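Local coordinates for protein ribonucleoside-diphosphate reductase (Pseudomonas aeruginosa, PDB 5IM3) that probably reduces ribonucleoside diphosphates to the deoxyribonucleotides needed for DNA synthesis, and binds the allosteric nucleotide dATP, at residues Leu212-Pro217 and Val822-Leu827; Gly425-Leu430 and Leu465-Asn470; Cys569-Pro574 and Lys729-Glu734. All coordinates share one frame; numbering follows the deposited sequence.

Contact 1 (Leu212-Pro217 and Val822-Leu827); sequences LVEREP and VMVNDL
Val824 offers one methyl to Glu214 and the other to Arg215, a small example of charged side chains meeting an apolar one where domains join. Val824 projects from helix 821-829; the facing side chains come from the loop that leaves helix 198-210 in the second ATP cone. The CA atoms of Arg215 and Val824 are 8.0 Å apart, so the side chains do the bridging. With CG1 anti to the backbone N (chi1 173°), Val824 spreads its branches: CG1 lies 4.0 Å from OE1 of Glu214, while CG2 sits 3.9 Å from NH1 of Arg215, oblique to the guanidinium plane. Glu214 arrives as an extended chain; Arg215 reaches the same valine after folding at chi2 and chi3 (-66° and -76°).

The close-packed side is that of Val824, which is buried and also touches Trp819, whose NE1 donates to the carbonyl O of Arg215. Toward the loop the fit relaxes: Glu214 and Arg215 are both partly exposed, and just 120 Å² is buried in all. Behind the helix, Val822, Asn825 and Asp826 pack on Thr54, Leu58 and His72 of the second subunit.

No hydrogen bond links the two segments directly. Glu214 instead forms a salt bridge through OE1 to Lys828 and a hydrogen bond through OE2 to Thr803, partners that would favour its ionised form. The chemistry thus implies that neighbouring polar groups fix the Glu214 carboxylate, whereas the contacts of Val824 with Glu214 and Arg215 are van der Waals only.

Contact 2 (Gly425-Leu430 and Leu465-Asn470); sequences GVVPFL and LELRKN
Val427 and Leu467 mark the nearest approach of two backbones, 8.5 Å between their CA atoms, where the N-terminal part of helix 427-440 faces a type I beta turn running from Glu466 to Lys469. That turn is closed by the bond from Lys469 N to Glu466 O, 3.1 Å, and it presents Leu467 to the helix. Within the helical segment, Leu430 N bonds to Val426 O at 2.9 Å, and Val427 and Leu430, three residues apart, present a shared apolar surface.

Leu467 uses its fork to meet both, its CG standing anti to the carbonyl carbon (chi1 -74°), which takes the fork out toward the helix. Its CD2 rests against the valine, 3.9 Å from Val427 CG1 and 4.2 Å from CG2, the two side chains lying alongside and running antiparallel. The other branch, CD1, meets CD1 of Leu430 at 4.0 Å, with those side chains turned roughly at right angles. All three residues are buried, and the interaction is wholly apolar. Leu430 packs further on Trp406 and Leu467 on Thr483 of strand 482-487, while the neighbouring Phe429 faces the other way, touching a bound dATP and Ala439 of the third subunit.

Helix 427-440 connects the parallel strands 401-405 and 450-455, and the turn belongs to the link from 450-455 to 482-487. The contact therefore joins consecutive beta-alpha-beta crossovers, the arrangement from which the ten-stranded alpha-beta barrel of ribonucleotide reductases is built.

Contact 3 (Cys569-Pro574 and Lys729-Glu734); sequences CNLRSP and KKLIEE
Arg572, whose side chain packs on Leu731, donates a hydrogen bond from NH1 to the backbone O of Gln867. Its other polar partners are weaker: Glu728 is a long, weak ionic partner of NH1, and NH2 makes weak hydrogen bonds to the carbonyls of Pro724 and Lys868. A bend at chi3 (58°) turns the charged end toward these acceptors while the aliphatic part stays beside the leucine, with Arg572 CD 4.0 Å from Leu731 CD2 and the two side chains lying nearly perpendicular. An arginine can in this way serve two environments along its length.

The remainder of the seam is apolar. Leu571, in the last turn of helix 566-571, points at helix 724-735, and its CD1 comes within 3.8 Å of Leu731 CD1. The same methyl also reaches Glu734 CB at 4.2 Å, one helical turn further on. Leu731 serves both partners with separate branches: chi1 of 176° carries CG out, and chi2 of 60° turns CD1 to Leu571 and CD2 to Arg572. The backbones are close here, 6.7 Å between the CA atoms of Leu571 and Leu731. The carboxylate of Glu734 has a long, weak ion pair with Lys518.

No hydrogen bond spans the two segments. The chemistry implies that the contact between them rests on van der Waals packing of a few methyl and methylene groups, with the guanidinium of Arg572 probably oriented mainly by its bond to Gln867 O.

Followed from the N terminus, the chain first reaches 212-217, in the second ATP cone, and closes contact 1 only at 822-827, 605 residues later. That wide loop contains both of the others. Contact 2 closes a short excursion of 35 residues between 425-430 and 465-470, within successive crossovers of the barrel; contact 3 then opens at 569-574 and closes at 729-734, so these two follow in series without crossing. Their centres are 31 Å apart, whereas contact 1 lies 47 Å and 50 Å from them, on the opposite side of the chain's centre. Contact 1 ties cone to barrel domain; contacts 2 and 3 join elements within the barrel domain.

Contact 1 (Leu212-Pro217 and Val822-Leu827)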
# COMPACT_ATOMS: atom_id res chain seq x y z
N LEU A 212 46.64 9.19 8.86
CA LEU A 212 47.06 8.20 9.83
C LEU A 212 46.12 8.10 11.03
O LEU A 212 46.27 7.18 11.84
CB LEU A 212 48.48 8.50 10.32
CG LEU A 212 49.61 8.34 9.30
CD1 LEU A 212 50.89 8.96 9.83
CD2 LEU A 212 49.83 6.87 8.98
N VAL A 213 45.17 9.03 11.17
CA VAL A 213 44.26 8.96 12.31
C VAL A 213 43.35 7.74 12.23
O VAL A 213 42.84 7.29 13.26
CB VAL A 213 43.41 10.25 12.43
CG1 VAL A 213 44.29 11.49 12.39
CG2 VAL A 213 42.35 10.31 11.33
N GLU A 214 43.14 7.19 11.03
CA GLU A 214 42.28 6.03 10.89
C GLU A 214 42.82 4.83 11.66
O GLU A 214 42.06 4.08 12.27
CB GLU A 214 42.11 5.69 9.41
CG GLU A 214 41.09 4.59 9.14
CD GLU A 214 40.86 4.35 7.65
OE1 GLU A 214 41.35 3.34 7.13
OE2 GLU A 214 40.19 5.19 7.02
N ARG A 215 44.14 4.64 11.64
CA ARG A 215 44.76 3.53 12.35
C ARG A 215 45.24 3.90 13.74
O ARG A 215 45.50 3.00 14.55
CB ARG A 215 45.94 2.98 11.54
CG ARG A 215 45.56 2.44 10.16
CD ARG A 215 44.68 1.19 10.24
NE ARG A 215 45.43 -0.02 10.59
CZ ARG A 215 45.36 -0.66 11.76
NH1 ARG A 215 44.57 -0.21 12.73
NH2 ARG A 215 46.08 -1.75 11.96
N GLU A 216 45.35 5.19 14.05
CA GLU A 216 45.77 5.62 15.38
C GLU A 216 45.26 7.03 15.64
O GLU A 216 45.77 8.00 15.06
CB GLU A 216 47.29 5.56 15.51
CG GLU A 216 47.84 6.20 16.78
CD GLU A 216 47.24 5.60 18.03
OE1 GLU A 216 46.92 4.40 18.01
OE2 GLU A 216 47.08 6.33 19.03
N PRO A 217 44.27 7.20 16.53
CA PRO A 217 43.67 8.53 16.69
C PRO A 217 44.64 9.60 17.16
O PRO A 217 44.46 10.77 16.82
CB PRO A 217 42.55 8.28 17.72
CG PRO A 217 43.01 7.10 18.49
CD PRO A 217 43.73 6.23 17.49
N VAL A 822 41.41 -5.92 9.76
CA VAL A 822 40.11 -6.52 9.52
C VAL A 822 39.04 -5.85 10.38
O VAL A 822 37.91 -5.63 9.93
CB VAL A 822 40.15 -8.05 9.75
CG1 VAL A 822 41.13 -8.71 8.79
CG2 VAL A 822 40.50 -8.37 11.19
N MET A 823 39.38 -5.51 11.62
CA MET A 823 38.44 -4.79 12.48
C MET A 823 38.05 -3.46 11.86
O MET A 823 36.88 -3.06 11.90
CB MET A 823 39.04 -4.59 13.87
CG MET A 823 38.15 -3.80 14.83
SD MET A 823 36.56 -4.59 15.15
CE MET A 823 37.07 -6.10 15.97
N VAL A 824 39.03 -2.74 11.29
CA VAL A 824 38.73 -1.47 10.63
C VAL A 824 37.80 -1.69 9.45
O VAL A 824 36.86 -0.92 9.24
CB VAL A 824 40.04 -0.79 10.19
CG1 VAL A 824 39.75 0.45 9.35
CG2 VAL A 824 40.87 -0.42 11.41
N ASN A 825 38.06 -2.74 8.65
CA ASN A 825 37.21 -3.02 7.50
C ASN A 825 35.80 -3.42 7.93
O ASN A 825 34.84 -3.16 7.19
CB ASN A 825 37.84 -4.12 6.65
CG ASN A 825 37.07 -4.36 5.36
OD1 ASN A 825 37.19 -3.61 4.40
ND2 ASN A 825 36.28 -5.43 5.34
N ASP A 826 35.66 -4.04 9.10
CA ASP A 826 34.33 -4.40 9.59
C ASP A 826 33.58 -3.17 10.08
O ASP A 826 32.37 -3.05 9.87
CB ASP A 826 34.44 -5.44 10.70
CG ASP A 826 34.70 -6.84 10.17
OD1 ASP A 826 34.40 -7.10 8.98
OD2 ASP A 826 35.21 -7.69 10.94
N LEU A 827 34.28 -2.24 10.74
CA LEU A 827 33.62 -1.04 11.25
C LEU A 827 33.06 -0.19 10.12
O LEU A 827 31.93 0.31 10.21
CB LEU A 827 34.59 -0.23 12.11
CG LEU A 827 34.89 -0.84 13.49
CD1 LEU A 827 36.04 -0.09 14.15
CD2 LEU A 827 33.66 -0.81 14.37

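Contact 2 (Gly425-Leu430 and Leu465-Asn470)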
# COMPACT_ATOMS: atom_id res chain seq x y z
N GLY A 425 -6.64 34.39 13.81
CA GLY A 425 -5.77 33.64 14.68
C GLY A 425 -4.31 34.00 14.53
O GLY A 425 -3.92 35.00 13.91
N VAL A 426 -3.47 33.15 15.12
CA VAL A 426 -2.06 33.47 15.27
C VAL A 426 -1.27 33.17 14.00
O VAL A 426 -0.21 33.78 13.77
CB VAL A 426 -1.47 32.72 16.48
CG1 VAL A 426 -2.24 33.07 17.74
CG2 VAL A 426 -1.49 31.21 16.24
N VAL A 427 -1.74 32.24 13.17
CA VAL A 427 -0.90 31.76 12.06
C VAL A 427 -0.55 32.86 11.08
O VAL A 427 0.61 32.92 10.65
CB VAL A 427 -1.56 30.54 11.41
CG1 VAL A 427 -0.83 30.15 10.13
CG2 VAL A 427 -1.53 29.37 12.38
N PRO A 428 -1.45 33.76 10.67
CA PRO A 428 -1.03 34.84 9.77
C PRO A 428 0.07 35.71 10.34
O PRO A 428 0.90 36.24 9.59
CB PRO A 428 -2.31 35.64 9.54
CG PRO A 428 -3.39 34.67 9.76
CD PRO A 428 -2.91 33.75 10.85
N PHE A 429 0.10 35.89 11.67
CA PHE A 429 1.20 36.60 12.30
C PHE A 429 2.47 35.75 12.34
O PHE A 429 3.57 36.26 12.14
CB PHE A 429 0.78 37.05 13.69
CG PHE A 429 -0.34 38.05 13.68
CD1 PHE A 429 -0.20 39.24 12.99
CD2 PHE A 429 -1.53 37.81 14.34
CE1 PHE A 429 -1.22 40.16 12.96
CE2 PHE A 429 -2.55 38.73 14.31
CZ PHE A 429 -2.40 39.91 13.63
N LEU A 430 2.33 34.45 12.59
CA LEU A 430 3.51 33.59 12.56
C LEU A 430 4.15 33.59 11.18
O LEU A 430 5.37 33.42 11.07
CB LEU A 430 3.14 32.17 12.97
CG LEU A 430 2.73 32.06 14.44
CD1 LEU A 430 2.27 30.64 14.75
CD2 LEU A 430 3.88 32.46 15.35
N LEU A 465 -0.11 22.52 14.86
CA LEU A 465 0.61 21.26 14.76
C LEU A 465 1.07 20.95 13.34
O LEU A 465 2.00 20.16 13.16
CB LEU A 465 -0.25 20.10 15.27
CG LEU A 465 -0.82 20.22 16.69
CD1 LEU A 465 -1.63 18.99 17.03
CD2 LEU A 465 0.27 20.43 17.71
N GLU A 466 0.44 21.56 12.34
CA GLU A 466 0.70 21.20 10.95
C GLU A 466 1.57 22.21 10.22
O GLU A 466 1.78 22.07 9.01
CB GLU A 466 -0.62 21.04 10.19
CG GLU A 466 -1.58 20.04 10.82
CD GLU A 466 -2.62 19.54 9.83
OE1 GLU A 466 -3.28 18.53 10.13
OE2 GLU A 466 -2.76 20.16 8.76
N LEU A 467 2.09 23.21 10.93
CA LEU A 467 2.82 24.29 10.28
C LEU A 467 4.06 23.81 9.52
O LEU A 467 4.53 24.52 8.63
CB LEU A 467 3.23 25.34 11.31
CG LEU A 467 2.12 26.25 11.84
CD1 LEU A 467 2.62 27.09 13.01
CD2 LEU A 467 1.58 27.14 10.73
N ARG A 468 4.60 22.63 9.85
CA ARG A 468 5.84 22.17 9.24
C ARG A 468 5.63 20.99 8.28
O ARG A 468 6.60 20.32 7.91
CB ARG A 468 6.85 21.80 10.32
CG ARG A 468 7.31 22.99 11.17
CD ARG A 468 8.11 23.99 10.36
NE ARG A 468 9.33 23.40 9.80
CZ ARG A 468 10.54 23.50 10.34
NH1 ARG A 468 10.73 24.19 11.46
NH2 ARG A 468 11.57 22.91 9.75
N LYS A 469 4.39 20.74 7.86
CA LYS A 469 4.16 19.74 6.82
C LYS A 469 4.80 20.19 5.51
O LYS A 469 4.84 21.38 5.19
CB LYS A 469 2.65 19.52 6.61
CG LYS A 469 1.99 18.60 7.62
CD LYS A 469 0.60 18.19 7.15
CE LYS A 469 0.05 17.03 7.97
NZ LYS A 469 -1.27 16.53 7.48
N ASN A 470 5.31 19.22 4.75
CA ASN A 470 5.97 19.54 3.49
C ASN A 470 4.97 19.95 2.42
O ASN A 470 5.26 20.81 1.58
CB ASN A 470 6.79 18.34 3.00
CG ASN A 470 7.66 17.74 4.09
OD1 ASN A 470 7.54 16.56 4.40
ND2 ASN A 470 8.53 18.56 4.66

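Contact 3 (Cys569-Pro574 and Lys729-Glu734)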
# COMPACT_ATOMS: atom_id res chain seq x y z
N CYS A 569 7.98 23.53 34.60
CA CYS A 569 8.80 24.72 34.38
C CYS A 569 8.42 25.85 35.32
O CYS A 569 9.27 26.66 35.70
CB CYS A 569 8.68 25.20 32.93
SG CYS A 569 9.41 24.11 31.70
N ASN A 570 7.14 25.94 35.71
CA ASN A 570 6.69 27.04 36.55
C ASN A 570 6.73 26.70 38.03
O ASN A 570 7.16 27.52 38.85
CB ASN A 570 5.26 27.45 36.16
CG ASN A 570 5.24 28.46 35.04
OD1 ASN A 570 5.44 29.66 35.25
ND2 ASN A 570 4.98 27.99 33.82
N LEU A 571 6.29 25.49 38.40
CA LEU A 571 6.27 25.11 39.81
C LEU A 571 7.67 25.00 40.39
O LEU A 571 7.86 25.19 41.59
CB LEU A 571 5.53 23.78 39.97
CG LEU A 571 4.02 23.85 39.77
CD1 LEU A 571 3.43 22.46 39.60
CD2 LEU A 571 3.37 24.56 40.94
N ARG A 572 8.67 24.71 39.55
CA ARG A 572 10.05 24.58 40.01
C ARG A 572 10.89 25.82 39.69
O ARG A 572 12.07 25.84 40.04
CB ARG A 572 10.69 23.35 39.38
CG ARG A 572 9.91 22.06 39.62
CD ARG A 572 10.72 20.84 39.22
NE ARG A 572 11.99 20.77 39.92
CZ ARG A 572 12.97 19.92 39.62
NH1 ARG A 572 12.82 19.06 38.63
NH2 ARG A 572 14.10 19.94 40.33
N SER A 573 10.30 26.83 39.06
CA SER A 573 11.04 28.05 38.78
C SER A 573 11.33 28.78 40.09
O SER A 573 10.41 28.98 40.90
CB SER A 573 10.25 28.95 37.84
OG SER A 573 10.91 30.18 37.63
N PRO A 574 12.58 29.19 40.36
CA PRO A 574 12.85 29.95 41.58
C PRO A 574 12.25 31.35 41.59
O PRO A 574 12.25 32.00 42.64
CB PRO A 574 14.38 30.02 41.62
CG PRO A 574 14.85 28.92 40.73
CD PRO A 574 13.82 28.82 39.65
N LYS A 729 10.03 17.46 45.10
CA LYS A 729 9.09 16.94 46.08
C LYS A 729 7.75 17.65 45.99
O LYS A 729 6.69 17.01 45.96
CB LYS A 729 9.68 17.07 47.49
CG LYS A 729 10.85 16.14 47.75
CD LYS A 729 11.29 16.19 49.21
CE LYS A 729 12.27 15.08 49.53
NZ LYS A 729 12.61 15.02 50.98
N LYS A 730 7.77 18.99 45.94
CA LYS A 730 6.52 19.73 45.83
C LYS A 730 5.81 19.44 44.52
O LYS A 730 4.57 19.41 44.47
CB LYS A 730 6.78 21.23 45.98
CG LYS A 730 6.76 21.72 47.42
CD LYS A 730 6.95 23.23 47.51
CE LYS A 730 6.75 23.74 48.93
NZ LYS A 730 7.68 23.10 49.89
N LEU A 731 6.57 19.23 43.44
CA LEU A 731 5.95 18.89 42.16
C LEU A 731 5.15 17.60 42.27
O LEU A 731 4.05 17.49 41.72
CB LEU A 731 7.03 18.78 41.08
CG LEU A 731 6.56 18.33 39.69
CD1 LEU A 731 5.54 19.30 39.12
CD2 LEU A 731 7.75 18.19 38.75
N ILE A 732 5.69 16.61 42.98
CA ILE A 732 4.97 15.35 43.17
C ILE A 732 3.71 15.58 44.00
O ILE A 732 2.67 14.98 43.73
CB ILE A 732 5.90 14.30 43.82
CG1 ILE A 732 7.13 14.06 42.94
CG2 ILE A 732 5.15 12.99 44.04
CD1 ILE A 732 8.22 13.28 43.64
N GLU A 733 3.79 16.44 45.01
CA GLU A 733 2.61 16.76 45.81
C GLU A 733 1.54 17.41 44.95
O GLU A 733 0.36 17.02 44.99
CB GLU A 733 2.98 17.68 46.97
CG GLU A 733 3.77 17.01 48.08
CD GLU A 733 3.85 17.88 49.33
OE1 GLU A 733 3.17 18.92 49.37
OE2 GLU A 733 4.60 17.51 50.26
N GLU A 734 1.92 18.40 44.15
CA GLU A 734 0.95 19.15 43.36
C GLU A 734 0.27 18.26 42.34
O GLU A 734 -0.96 18.11 42.33
CB GLU A 734 1.64 20.33 42.68
CG GLU A 734 1.90 21.52 43.59
CD GLU A 734 0.62 22.16 44.10
OE1 GLU A 734 0.12 21.73 45.16
OE2 GLU A 734 0.10 23.08 43.43